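Local coordinates for protein putative phosphosugar isomerase (Clostridium difficile, PDB 3G68) that probably binds a phosphosugar or related carbohydrate derivative through its SIS domains and may act as an isomerase, at residues Ser42-His47 / Thr223-Leu228; Arg212-Ser217 / Ile260-Thr265; Tyr241-Phe246 / Gly266-Val271. One frame throughout, in Å; residues are numbered along the deposited sequence. Where two conformers were deposited one is given.

Contact 1: Ser42-His47 / Thr223-Leu228; sequences SGTSYH and TLEAAL
Glu225 reaches from helix 220-234 to helix 43-59, and its OE1 serves two donors. With CG anti to the backbone N (chi1 173°) and the chain bent at chi2, the carboxylate swings across to Thr44 and His47. His47 ND1 meets Glu225 OE1 at 2.9 Å with an almost straight N-H...O angle of 174°; OE1 lies in the imidazole plane and offers its anti lone pair. Thr44 OG1 takes the syn lone pair of Glu225 OE1, also at 2.9 Å. OE2 pairs with Lys229, which also bonds Thr44 OG1.

Packing is tightest round the His47 ring. Leu224 CB sits over one face, 3.9 Å from the ring centroid, and Gly43 O covers the other; Leu228 CD2 comes obliquely to His47 CE1 at 3.7 Å. The Gly43 edge is looser, its CA 4.2 Å from Leu228 CD2. Thr44 and Leu228 are partly exposed. A citrate, probably from the crystallisation liquor, bonds Thr44 N and Ser45 OG, consistent with a ligand pocket at this helix start.

The axes of segments 43-47 and 223-228 come within 9.4 Å, nearly antiparallel at 161°. Tyr147 of helix 145-165 packs on Thr44, His47 and Glu225, while Thr223, Ala226 and Ala227 rest on Ile213 of strand 210-215.

Contact 2: Arg212-Ser217 / Ile260-Thr265; sequences RIIGHS and IFILDT
Ile214 makes two of the three backbone bonds between these strands: its N donates to Phe261 O at 2.8 Å and its O accepts from Leu263 N at 2.9 Å. A third bond, from Phe261 N to Arg212 O, completes the alternating parallel ladder. All three are close to linear, and the axes of the two segments come within 4.7 Å, 16° from parallel. The same carbonyls receive CA-H...O contacts, such as Ile260 CA to Arg212 O at 3.2 Å, so each oxygen is met by an N-H and by the CA of the residue before that donor.

Apolar contacts divide between the two faces of the sheet. On one, Ile214 and Ile260 lie side by side and point the same way, Ile214 CD1 touching Ile260 CG2 at 3.8 Å. Helices 243-250 and 271-279 close over this face through Phe243, Phe246 and Leu278 on Ile214, and Met274 and Ile275 on Ile262. On the other face Ile213 CG2 meets Leu263 CD1, also at 3.8 Å, beneath Thr223 of helix 220-234.

Past the paired strands the contact changes character. His216 carries its ring anti to its backbone N (chi1 -175°), and Thr265 OG1 comes obliquely to that ring, 3.4 Å from His216 CB; His216 ND1 bonds to Asp218 N instead. His216 N is buried and has no partner in the model, Leu263 O lying 4.0 Å away.

These are neighbouring strands of the five-stranded parallel sheet (order 2-1-3-4-5), helices on both faces, the alpha/beta layout of a SIS domain. Backbone bonds fix the register, and aliphatic side chains, with Phe261, pack on the two faces. Pairing stops after Leu263, and His216 and Thr265 meet by packing without a cross-strand bond.

Contact 3: Tyr241-Phe246 / Gly266-Val271; sequences YEFEEF and GKEPRV
Phe243 and Glu268 stack face on, the carboxylate plane only 10° from that of the ring and Glu268 CG centred over the aromatic face at 3.6 Å from its centroid, a CH-pi contact. Arg270, exposed to solvent, packs against the same pair. Its CB lies 3.9 Å from Phe243 CZ. The chain then extends through CG and CD and bends at chi3 (-67°), which brings Phe243 CE1 against one guanidinium face, near its rim; the planes are 54° apart, so the groups are not stacked. NE donates to Glu268 OE2 at 3.1 Å, from above the carboxylate plane; the same oxygen accepts Arg270 N through its anti lone pair, capping the turn before helix 271-279. At the tip, NH1 and NH2 both grip Glu244 OE1, at 3.0 and 2.9 Å, with that oxygen in the guanidinium plane. Deeper in, Val271 CG2 reaches Phe243 CE2 at 3.9 Å.

Glu242 and Glu245 form a capping box that opens helix 243-250, after strand 238-242. One arginine therefore ties this helix start to the loop between strand 258-264 and helix 271-279, its charge probably balancing Glu244 and Glu268 at a partly solvent-exposed edge, while Phe243 supplies the buried apolar floor.

In the fold
From the N terminus, the chain passes segment 42-47 at the start of helix 43-59, just after strand 36-40 of the first sheet, and returns to it only at 223-228, so contact 1 closes the longest loop and joins the two halves of the double-SIS architecture. Before that loop is shut, strand 210-215 has already begun contact 2, which ends at 260-265; contacts 1 and 2 therefore cross. Contact 3 opens at 241-246, after contact 1 has closed, and ends at 266-271, crossing contact 2. Contacts 2 and 3 both reach the second five-stranded parallel sheet, where Tyr241 pairs with Ile213 and Gly215. Helix 220-234 packs on that sheet, linking it to contact 1.

Contact 1: Ser42-His47 / Thr223-Leu228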
ATOM      1  N   SER B  42      -4.845 -46.225  40.824  1.00 17.81           N
ATOM      2  CA  SER B  42      -3.917 -46.041  41.925  1.00 18.46           C
ATOM      3  C   SER B  42      -3.035 -44.811  41.716  1.00 17.39           C
ATOM      4  O   SER B  42      -2.861 -44.353  40.598  1.00 16.44           O
ATOM      5  CB  SER B  42      -3.012 -47.267  42.063  1.00 19.50           C
ATOM      6  OG  SER B  42      -3.781 -48.441  42.119  1.00 25.04           O
ATOM      7  N   GLY B  43      -2.454 -44.308  42.796  1.00 16.00           N
ATOM      8  CA  GLY B  43      -1.529 -43.164  42.741  1.00 17.18           C
ATOM      9  C   GLY B  43      -1.940 -42.024  41.818  1.00 15.56           C
ATOM     10  O   GLY B  43      -3.038 -41.507  41.948  1.00 15.79           O
ATOM     11  N   THR B  44      -1.069 -41.672  40.870  1.00 15.56           N
ATOM     12  CA  THR B  44      -1.324 -40.601  39.894  1.00 16.98           C
ATOM     13  C   THR B  44      -2.619 -40.780  39.096  1.00 17.12           C
ATOM     14  O   THR B  44      -3.289 -39.787  38.759  1.00 18.15           O
ATOM     15  CB  THR B  44      -0.071 -40.443  38.990  1.00 17.93           C
ATOM     16  OG1 THR B  44       1.043 -40.119  39.840  1.00 13.10           O
ATOM     17  CG2 THR B  44      -0.242 -39.365  37.915  1.00 16.78           C
ATOM     18  N   SER B  45      -2.983 -42.034  38.805  1.00 17.83           N
ATOM     19  CA  SER B  45      -4.244 -42.327  38.113  1.00 16.85           C
ATOM     20  C   SER B  45      -5.407 -41.962  39.037  1.00 16.46           C
ATOM     21  O   SER B  45      -6.348 -41.271  38.615  1.00 16.41           O
ATOM     22  CB  SER B  45      -4.304 -43.774  37.654  1.00 19.40           C
ATOM     23  OG  SER B  45      -3.354 -43.966  36.629  1.00 17.97           O
ATOM     24  N   TYR B  46      -5.311 -42.343  40.316  1.00 15.24           N
ATOM     25  CA  TYR B  46      -6.306 -41.923  41.307  1.00 13.88           C
ATOM     26  C   TYR B  46      -6.429 -40.414  41.315  1.00 13.97           C
ATOM     27  O   TYR B  46      -7.540 -39.890  41.273  1.00 15.49           O
ATOM     28  CB  TYR B  46      -5.999 -42.419  42.729  1.00 14.41           C
ATOM     29  CG  TYR B  46      -7.045 -41.980  43.743  1.00 16.13           C
ATOM     30  CD1 TYR B  46      -8.352 -42.423  43.653  1.00 17.88           C
ATOM     31  CD2 TYR B  46      -6.715 -41.119  44.786  1.00 15.78           C
ATOM     32  CE1 TYR B  46      -9.321 -42.000  44.558  1.00 15.76           C
ATOM     33  CE2 TYR B  46      -7.665 -40.711  45.698  1.00 17.96           C
ATOM     34  CZ  TYR B  46      -8.948 -41.140  45.582  1.00 17.07           C
ATOM     35  OH  TYR B  46      -9.860 -40.713  46.499  1.00 21.53           O
ATOM     36  N   HIS B  47      -5.299 -39.707  41.326  1.00 13.17           N
ATOM     37  CA  HIS B  47      -5.320 -38.237  41.394  1.00 12.76           C
ATOM     38  C   HIS B  47      -6.001 -37.593  40.200  1.00 12.84           C
ATOM     39  O   HIS B  47      -6.604 -36.542  40.341  1.00 13.10           O
ATOM     40  CB  HIS B  47      -3.917 -37.630  41.588  1.00 11.24           C
ATOM     41  CG  HIS B  47      -3.215 -38.094  42.843  1.00 10.72           C
ATOM     42  ND1 HIS B  47      -1.845 -38.259  42.916  1.00  9.91           N
ATOM     43  CD2 HIS B  47      -3.704 -38.502  44.039  1.00  8.15           C
ATOM     44  CE1 HIS B  47      -1.520 -38.695  44.127  1.00 14.39           C
ATOM     45  NE2 HIS B  47      -2.629 -38.858  44.828  1.00  9.05           N
ATOM     46  N   THR B 223      -3.016 -31.035  44.040  1.00  8.26           N
ATOM     47  CA  THR B 223      -2.236 -30.836  45.290  1.00  7.78           C
ATOM     48  C   THR B 223      -1.675 -32.160  45.768  1.00  9.12           C
ATOM     49  O   THR B 223      -0.516 -32.254  46.092  1.00  8.73           O
ATOM     50  CB  THR B 223      -3.095 -30.145  46.365  1.00  8.10           C
ATOM     51  OG1 THR B 223      -3.535 -28.886  45.819  1.00 11.03           O
ATOM     52  CG2 THR B 223      -2.312 -29.903  47.668  1.00  9.97           C
ATOM     53  N   LEU B 224      -2.510 -33.199  45.769  1.00  8.74           N
ATOM     54  CA  LEU B 224      -2.090 -34.554  46.108  1.00  8.36           C
ATOM     55  C   LEU B 224      -1.039 -35.099  45.122  1.00  6.36           C
ATOM     56  O   LEU B 224      -0.075 -35.756  45.521  1.00  6.76           O
ATOM     57  CB  LEU B 224      -3.301 -35.477  46.121  1.00  8.97           C
ATOM     58  CG  LEU B 224      -4.358 -35.212  47.171  1.00  9.67           C
ATOM     59  CD1 LEU B 224      -5.523 -36.257  46.992  1.00 10.65           C
ATOM     60  CD2 LEU B 224      -3.721 -35.317  48.575  1.00 10.09           C
ATOM     61  N   GLU B 225      -1.216 -34.808  43.846  1.00  7.62           N
ATOM     62  CA  GLU B 225      -0.271 -35.272  42.807  1.00  8.49           C
ATOM     63  C   GLU B 225       1.078 -34.590  42.945  1.00  8.00           C
ATOM     64  O   GLU B 225       2.112 -35.251  42.870  1.00  8.80           O
ATOM     65  CB  GLU B 225      -0.840 -35.056  41.404  1.00  7.56           C
ATOM     66  CG  GLU B 225       0.116 -35.334  40.262  1.00 11.02           C
ATOM     67  CD  GLU B 225       0.660 -36.751  40.218  1.00  9.86           C
ATOM     68  OE1 GLU B 225       0.122 -37.642  40.923  1.00 12.62           O
ATOM     69  OE2 GLU B 225       1.610 -36.959  39.418  1.00 13.32           O
ATOM     70  N   ALA B 226       1.052 -33.284  43.177  1.00  8.10           N
ATOM     71  CA  ALA B 226       2.277 -32.502  43.389  1.00  9.31           C
ATOM     72  C   ALA B 226       3.063 -33.046  44.580  1.00  7.17           C
ATOM     73  O   ALA B 226       4.273 -33.217  44.520  1.00  8.10           O
ATOM     74  CB  ALA B 226       1.926 -31.013  43.595  1.00  8.05           C
ATOM     75  N   ALA B 227       2.355 -33.343  45.651  1.00  7.57           N
ATOM     76  CA  ALA B 227       2.966 -33.890  46.848  1.00  7.35           C
ATOM     77  C   ALA B 227       3.581 -35.264  46.550  1.00  7.89           C
ATOM     78  O   ALA B 227       4.729 -35.501  46.923  1.00  9.76           O
ATOM     79  CB  ALA B 227       1.945 -33.961  47.986  1.00  6.16           C
ATOM     80  N   LEU B 228       2.865 -36.163  45.878  1.00 10.20           N
ATOM     81  CA  LEU B 228       3.418 -37.508  45.571  1.00  9.71           C
ATOM     82  C   LEU B 228       4.661 -37.410  44.677  1.00 10.16           C
ATOM     83  O   LEU B 228       5.636 -38.106  44.920  1.00  8.46           O
ATOM     84  CB  LEU B 228       2.378 -38.414  44.886  1.00 10.93           C
ATOM     85  CG  LEU B 228       2.799 -39.803  44.410  1.00 11.99           C
ATOM     86  CD1 LEU B 228       3.349 -40.665  45.599  1.00  8.26           C
ATOM     87  CD2 LEU B 228       1.635 -40.537  43.643  1.00 10.12           C
TER

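Contact 2: Arg212-Ser217 / Ile260-Thr265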
ATOM      1  N   ARG B 212       5.212 -29.477  52.752  1.00  7.60           N
ATOM      2  CA  ARG B 212       3.770 -29.580  52.758  1.00  7.99           C
ATOM      3  C   ARG B 212       3.250 -28.621  51.676  1.00  9.35           C
ATOM      4  O   ARG B 212       3.831 -27.573  51.466  1.00 10.40           O
ATOM      5  CB  ARG B 212       3.178 -29.254  54.138  1.00  7.11           C
ATOM      6  CG  ARG B 212       3.502 -30.328  55.139  1.00 11.03           C
ATOM      7  CD  ARG B 212       2.751 -30.082  56.430  1.00 11.29           C
ATOM      8  NE  ARG B 212       3.080 -31.099  57.412  1.00  9.34           N
ATOM      9  CZ  ARG B 212       4.123 -31.050  58.216  1.00  6.59           C
ATOM     10  NH1 ARG B 212       4.957 -30.005  58.220  1.00 13.97           N
ATOM     11  NH2 ARG B 212       4.335 -32.057  59.059  1.00 12.26           N
ATOM     12  N   ILE B 213       2.241 -29.030  50.928  1.00  9.33           N
ATOM     13  CA  ILE B 213       1.626 -28.182  49.893  1.00 10.08           C
ATOM     14  C   ILE B 213       0.209 -27.905  50.394  1.00 10.19           C
ATOM     15  O   ILE B 213      -0.475 -28.828  50.853  1.00  9.56           O
ATOM     16  CB  ILE B 213       1.561 -28.863  48.510  1.00 11.28           C
ATOM     17  CG1 ILE B 213       2.947 -29.322  48.078  1.00 11.28           C
ATOM     18  CG2 ILE B 213       0.963 -27.895  47.456  1.00  6.91           C
ATOM     19  CD1 ILE B 213       2.927 -30.146  46.768  1.00 12.87           C
ATOM     20  N   ILE B 214      -0.211 -26.637  50.345  1.00 10.21           N
ATOM     21  CA  ILE B 214      -1.564 -26.248  50.743  1.00 11.26           C
ATOM     22  C   ILE B 214      -2.248 -25.696  49.492  1.00 12.05           C
ATOM     23  O   ILE B 214      -1.732 -24.739  48.877  1.00  9.67           O
ATOM     24  CB  ILE B 214      -1.567 -25.178  51.847  1.00  9.02           C
ATOM     25  CG1 ILE B 214      -0.694 -25.612  53.027  1.00 10.52           C
ATOM     26  CG2 ILE B 214      -3.000 -24.849  52.280  1.00  9.72           C
ATOM     27  CD1 ILE B 214      -0.607 -24.588  54.111  1.00  6.94           C
ATOM     28  N   GLY B 215      -3.358 -26.327  49.092  1.00 10.48           N
ATOM     29  CA  GLY B 215      -4.120 -25.934  47.895  1.00 10.76           C
ATOM     30  C   GLY B 215      -5.580 -25.612  48.187  1.00 12.10           C
ATOM     31  O   GLY B 215      -6.085 -25.876  49.276  1.00 12.50           O
ATOM     32  N   HIS B 216      -6.246 -25.020  47.198  1.00 12.14           N
ATOM     33  CA  HIS B 216      -7.679 -24.789  47.250  1.00 13.74           C
ATOM     34  C   HIS B 216      -8.392 -26.094  46.836  1.00 11.21           C
ATOM     35  O   HIS B 216      -7.826 -26.887  46.084  1.00 11.51           O
ATOM     36  CB  HIS B 216      -8.073 -23.651  46.289  1.00 13.19           C
ATOM     37  CG  HIS B 216      -9.522 -23.269  46.366  1.00 15.57           C
ATOM     38  ND1 HIS B 216     -10.485 -23.874  45.597  1.00 10.38           N
ATOM     39  CD2 HIS B 216     -10.171 -22.366  47.138  1.00 12.78           C
ATOM     40  CE1 HIS B 216     -11.664 -23.346  45.871  1.00 16.35           C
ATOM     41  NE2 HIS B 216     -11.502 -22.429  46.803  1.00 13.49           N
ATOM     42  N   SER B 217      -9.643 -26.293  47.282  1.00 10.08           N
ATOM     43  CA  SER B 217     -10.402 -27.497  46.918  1.00 10.22           C
ATOM     44  C   SER B 217     -10.521 -27.739  45.397  1.00 10.84           C
ATOM     45  O   SER B 217     -10.563 -28.885  44.962  1.00  9.47           O
ATOM     46  CB  SER B 217     -11.811 -27.492  47.551  1.00 12.66           C
ATOM     47  OG  SER B 217     -12.513 -26.296  47.279  1.00 10.06           O
ATOM     48  N   ILE B 260       6.922 -25.028  52.851  1.00 10.83           N
ATOM     49  CA  ILE B 260       5.491 -24.983  52.483  0.50  9.50           C
ATOM     50  C   ILE B 260       5.297 -24.258  51.165  1.00  9.08           C
ATOM     51  O   ILE B 260       5.835 -23.167  50.944  1.00  9.48           O
ATOM     52  CB  ILE B 260       4.539 -24.297  53.521  0.50  9.04           C
ATOM     53  CG1 ILE B 260       4.766 -24.814  54.935  0.50 10.97           C
ATOM     54  CG2 ILE B 260       3.070 -24.544  53.140  0.50  8.89           C
ATOM     55  CD1 ILE B 260       5.928 -24.202  55.592  0.50 10.80           C
ATOM     56  N   PHE B 261       4.542 -24.914  50.271  1.00  8.58           N
ATOM     57  CA  PHE B 261       4.153 -24.366  48.973  1.00  9.59           C
ATOM     58  C   PHE B 261       2.662 -24.087  49.086  1.00 10.41           C
ATOM     59  O   PHE B 261       1.896 -24.999  49.460  1.00  9.91           O
ATOM     60  CB  PHE B 261       4.400 -25.330  47.829  1.00  9.42           C
ATOM     61  CG  PHE B 261       5.826 -25.538  47.553  1.00  8.01           C
ATOM     62  CD1 PHE B 261       6.536 -24.592  46.818  1.00  9.30           C
ATOM     63  CD2 PHE B 261       6.495 -26.636  48.056  1.00  9.01           C
ATOM     64  CE1 PHE B 261       7.876 -24.741  46.567  1.00 11.47           C
ATOM     65  CE2 PHE B 261       7.865 -26.815  47.790  1.00 16.49           C
ATOM     66  CZ  PHE B 261       8.553 -25.866  47.043  1.00 13.46           C
ATOM     67  N   ILE B 262       2.272 -22.839  48.825  1.00  9.84           N
ATOM     68  CA  ILE B 262       0.859 -22.442  48.825  1.00 11.50           C
ATOM     69  C   ILE B 262       0.436 -22.185  47.372  1.00 11.63           C
ATOM     70  O   ILE B 262       0.983 -21.315  46.694  1.00 12.18           O
ATOM     71  CB  ILE B 262       0.582 -21.223  49.734  1.00 11.69           C
ATOM     72  CG1 ILE B 262       0.977 -21.589  51.195  1.00 16.44           C
ATOM     73  CG2 ILE B 262      -0.910 -20.844  49.674  1.00 13.73           C
ATOM     74  CD1 ILE B 262       0.617 -20.558  52.281  1.00 16.34           C
ATOM     75  N   LEU B 263      -0.518 -22.985  46.907  1.00 12.02           N
ATOM     76  CA  LEU B 263      -1.081 -22.875  45.558  1.00 11.59           C
ATOM     77  C   LEU B 263      -2.317 -21.996  45.745  1.00 12.68           C
ATOM     78  O   LEU B 263      -3.354 -22.464  46.199  1.00 12.69           O
ATOM     79  CB  LEU B 263      -1.433 -24.268  45.040  1.00  9.82           C
ATOM     80  CG  LEU B 263      -0.282 -25.285  44.988  1.00 10.39           C
ATOM     81  CD1 LEU B 263      -0.795 -26.622  44.364  1.00  9.19           C
ATOM     82  CD2 LEU B 263       0.868 -24.717  44.189  1.00 10.63           C
ATOM     83  N   ASP B 264      -2.157 -20.710  45.461  1.00 14.25           N
ATOM     84  CA  ASP B 264      -3.173 -19.697  45.727  1.00 15.35           C
ATOM     85  C   ASP B 264      -4.032 -19.411  44.486  1.00 14.33           C
ATOM     86  O   ASP B 264      -3.628 -18.686  43.570  1.00 13.32           O
ATOM     87  CB  ASP B 264      -2.508 -18.425  46.267  1.00 16.43           C
ATOM     88  CG  ASP B 264      -3.505 -17.287  46.505  1.00 17.86           C
ATOM     89  OD1 ASP B 264      -4.723 -17.549  46.620  1.00 18.98           O
ATOM     90  OD2 ASP B 264      -3.056 -16.127  46.562  1.00 22.19           O
ATOM     91  N   THR B 265      -5.247 -19.950  44.491  1.00 16.02           N
ATOM     92  CA  THR B 265      -6.169 -19.776  43.344  1.00 15.62           C
ATOM     93  C   THR B 265      -6.978 -18.477  43.364  1.00 17.20           C
ATOM     94  O   THR B 265      -7.753 -18.224  42.434  1.00 16.78           O
ATOM     95  CB  THR B 265      -7.137 -20.952  43.197  1.00 14.31           C
ATOM     96  OG1 THR B 265      -8.048 -20.958  44.296  1.00 14.33           O
ATOM     97  CG2 THR B 265      -6.385 -22.285  43.106  1.00 12.46           C
TER

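Contact 3: Tyr241-Phe246 / Gly266-Val271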
ATOM      1  N   TYR B 241      -2.373 -30.874  51.220  1.00  9.51           N
ATOM      2  CA  TYR B 241      -3.586 -30.621  52.008  1.00 11.82           C
ATOM      3  C   TYR B 241      -4.458 -29.565  51.366  1.00 12.41           C
ATOM      4  O   TYR B 241      -3.945 -28.599  50.784  1.00 11.73           O
ATOM      5  CB  TYR B 241      -3.207 -30.014  53.374  1.00 12.20           C
ATOM      6  CG  TYR B 241      -2.273 -30.867  54.195  1.00 14.51           C
ATOM      7  CD1 TYR B 241      -0.891 -30.764  54.025  1.00 14.00           C
ATOM      8  CD2 TYR B 241      -2.748 -31.777  55.105  1.00 15.99           C
ATOM      9  CE1 TYR B 241      -0.012 -31.532  54.762  1.00 11.63           C
ATOM     10  CE2 TYR B 241      -1.859 -32.580  55.859  1.00 17.23           C
ATOM     11  CZ  TYR B 241      -0.488 -32.445  55.661  1.00 15.95           C
ATOM     12  OH  TYR B 241       0.388 -33.201  56.370  1.00 16.15           O
ATOM     13  N   GLU B 242      -5.779 -29.727  51.483  1.00 14.61           N
ATOM     14  CA  GLU B 242      -6.697 -28.628  51.127  1.00 13.74           C
ATOM     15  C   GLU B 242      -6.571 -27.584  52.279  1.00 14.19           C
ATOM     16  O   GLU B 242      -6.228 -27.931  53.419  1.00 14.07           O
ATOM     17  CB  GLU B 242      -8.122 -29.164  50.875  1.00 14.61           C
ATOM     18  CG  GLU B 242      -9.230 -28.108  50.572  1.00 14.56           C
ATOM     19  CD  GLU B 242      -9.792 -27.453  51.819  1.00 18.64           C
ATOM     20  OE1 GLU B 242      -9.789 -28.103  52.875  1.00 17.86           O
ATOM     21  OE2 GLU B 242     -10.212 -26.280  51.764  1.00 13.82           O
ATOM     22  N   PHE B 243      -6.842 -26.313  51.978  1.00 11.51           N
ATOM     23  CA  PHE B 243      -6.672 -25.188  52.908  1.00 12.72           C
ATOM     24  C   PHE B 243      -7.359 -25.360  54.265  1.00 14.23           C
ATOM     25  O   PHE B 243      -6.729 -25.230  55.322  1.00 12.46           O
ATOM     26  CB  PHE B 243      -7.188 -23.899  52.232  1.00 12.86           C
ATOM     27  CG  PHE B 243      -6.809 -22.644  52.930  1.00 13.63           C
ATOM     28  CD1 PHE B 243      -7.606 -22.130  53.941  1.00 14.70           C
ATOM     29  CD2 PHE B 243      -5.660 -21.959  52.582  1.00 19.04           C
ATOM     30  CE1 PHE B 243      -7.250 -20.953  54.606  1.00 16.10           C
ATOM     31  CE2 PHE B 243      -5.314 -20.767  53.239  1.00 14.17           C
ATOM     32  CZ  PHE B 243      -6.118 -20.279  54.255  1.00 17.66           C
ATOM     33  N   GLU B 244      -8.654 -25.639  54.222  1.00 15.52           N
ATOM     34  CA  GLU B 244      -9.417 -25.877  55.452  1.00 18.07           C
ATOM     35  C   GLU B 244      -8.897 -27.035  56.290  1.00 17.98           C
ATOM     36  O   GLU B 244      -8.797 -26.885  57.509  1.00 18.86           O
ATOM     37  CB  GLU B 244     -10.906 -26.059  55.188  1.00 19.67           C
ATOM     38  CG  GLU B 244     -11.722 -24.814  55.430  1.00 26.18           C
ATOM     39  CD  GLU B 244     -11.789 -24.432  56.876  1.00 27.99           C
ATOM     40  OE1 GLU B 244     -11.841 -23.224  57.133  1.00 34.18           O
ATOM     41  OE2 GLU B 244     -11.762 -25.311  57.764  1.00 33.94           O
ATOM     42  N   GLU B 245      -8.583 -28.165  55.654  1.00 18.21           N
ATOM     43  CA  GLU B 245      -8.091 -29.324  56.398  1.00 19.98           C
ATOM     44  C   GLU B 245      -6.748 -29.046  57.063  1.00 17.63           C
ATOM     45  O   GLU B 245      -6.494 -29.534  58.169  1.00 18.01           O
ATOM     46  CB  GLU B 245      -8.036 -30.614  55.569  1.00 21.20           C
ATOM     47  CG  GLU B 245      -7.045 -30.635  54.432  1.00 25.98           C
ATOM     48  CD  GLU B 245      -6.591 -32.025  54.007  1.00 24.36           C
ATOM     49  OE1 GLU B 245      -6.197 -32.834  54.886  1.00 32.13           O
ATOM     50  OE2 GLU B 245      -6.562 -32.267  52.778  1.00 18.19           O
ATOM     51  N   PHE B 246      -5.907 -28.226  56.432  1.00 14.03           N
ATOM     52  CA  PHE B 246      -4.634 -27.856  57.047  1.00 12.82           C
ATOM     53  C   PHE B 246      -4.891 -27.133  58.380  1.00 12.88           C
ATOM     54  O   PHE B 246      -4.182 -27.321  59.353  1.00 13.20           O
ATOM     55  CB  PHE B 246      -3.816 -26.973  56.114  1.00 11.10           C
ATOM     56  CG  PHE B 246      -2.491 -26.582  56.670  1.00 10.46           C
ATOM     57  CD1 PHE B 246      -2.359 -25.438  57.451  1.00 11.33           C
ATOM     58  CD2 PHE B 246      -1.356 -27.353  56.397  1.00 12.75           C
ATOM     59  CE1 PHE B 246      -1.131 -25.071  57.940  1.00 11.06           C
ATOM     60  CE2 PHE B 246      -0.110 -27.008  56.891  1.00  9.07           C
ATOM     61  CZ  PHE B 246       0.018 -25.854  57.657  1.00 12.73           C
ATOM     62  N   GLY B 266      -6.784 -17.660  44.395  1.00 17.30           N
ATOM     63  CA  GLY B 266      -7.450 -16.385  44.499  1.00 20.26           C
ATOM     64  C   GLY B 266      -8.879 -16.442  45.028  1.00 20.40           C
ATOM     65  O   GLY B 266      -9.540 -15.411  45.055  1.00 21.47           O
ATOM     66  N   LYS B 267      -9.359 -17.622  45.435  1.00 20.63           N
ATOM     67  CA  LYS B 267     -10.719 -17.791  45.994  1.00 20.97           C
ATOM     68  C   LYS B 267     -10.719 -17.847  47.516  1.00 21.07           C
ATOM     69  O   LYS B 267     -11.781 -17.946  48.124  1.00 23.00           O
ATOM     70  CB  LYS B 267     -11.382 -19.057  45.458  1.00 21.15           C
ATOM     71  CG  LYS B 267     -11.768 -18.989  44.006  1.00 24.11           C
ATOM     72  CD  LYS B 267     -12.265 -20.342  43.445  1.00 24.99           C
ATOM     73  CE  LYS B 267     -13.729 -20.653  43.716  1.00 30.68           C
ATOM     74  NZ  LYS B 267     -14.248 -21.658  42.715  1.00 27.65           N
ATOM     75  N   GLU B 268      -9.554 -17.775  48.145  1.00 20.85           N
ATOM     76  CA  GLU B 268      -9.466 -17.889  49.599  1.00 21.09           C
ATOM     77  C   GLU B 268      -8.959 -16.600  50.239  1.00 20.84           C
ATOM     78  O   GLU B 268      -7.758 -16.349  50.247  1.00 19.88           O
ATOM     79  CB  GLU B 268      -8.560 -19.068  49.968  1.00 21.39           C
ATOM     80  CG  GLU B 268      -8.359 -19.248  51.476  1.00 23.29           C
ATOM     81  CD  GLU B 268      -9.676 -19.336  52.230  1.00 27.30           C
ATOM     82  OE1 GLU B 268     -10.358 -20.380  52.113  1.00 29.42           O
ATOM     83  OE2 GLU B 268     -10.022 -18.360  52.931  1.00 21.02           O
ATOM     84  N   PRO B 269      -9.870 -15.793  50.828  1.00 21.78           N
ATOM     85  CA  PRO B 269      -9.403 -14.525  51.391  1.00 22.04           C
ATOM     86  C   PRO B 269      -8.438 -14.637  52.575  1.00 20.68           C
ATOM     87  O   PRO B 269      -7.700 -13.696  52.820  1.00 21.45           O
ATOM     88  CB  PRO B 269     -10.699 -13.804  51.770  1.00 23.01           C
ATOM     89  CG  PRO B 269     -11.680 -14.872  51.947  1.00 23.66           C
ATOM     90  CD  PRO B 269     -11.327 -15.942  50.969  1.00 22.33           C
ATOM     91  N   ARG B 270      -8.420 -15.778  53.268  1.00 19.23           N
ATOM     92  CA  ARG B 270      -7.500 -15.989  54.388  1.00 18.17           C
ATOM     93  C   ARG B 270      -6.041 -16.350  53.997  1.00 18.05           C
ATOM     94  O   ARG B 270      -5.206 -16.480  54.878  1.00 19.04           O
ATOM     95  CB  ARG B 270      -8.078 -17.039  55.334  1.00 18.81           C
ATOM     96  CG  ARG B 270      -9.386 -16.602  56.023  1.00 17.03           C
ATOM     97  CD  ARG B 270      -9.961 -17.760  56.875  1.00 18.62           C
ATOM     98  NE  ARG B 270     -10.403 -18.844  55.998  1.00 17.77           N
ATOM     99  CZ  ARG B 270     -10.749 -20.072  56.385  1.00 17.90           C
ATOM    100  NH1 ARG B 270     -10.736 -20.433  57.659  1.00 17.18           N
ATOM    101  NH2 ARG B 270     -11.114 -20.950  55.448  1.00 26.93           N
ATOM    102  N   VAL B 271      -5.719 -16.461  52.703  1.00 18.52           N
ATOM    103  CA  VAL B 271      -4.361 -16.850  52.284  1.00 17.70           C
ATOM    104  C   VAL B 271      -3.280 -15.908  52.791  1.00 17.06           C
ATOM    105  O   VAL B 271      -2.225 -16.368  53.220  1.00 15.65           O
ATOM    106  CB  VAL B 271      -4.211 -17.032  50.741  1.00 17.89           C
ATOM    107  CG1 VAL B 271      -2.767 -17.239  50.366  1.00 22.43           C
ATOM    108  CG2 VAL B 271      -5.009 -18.217  50.276  1.00 23.40           C
TER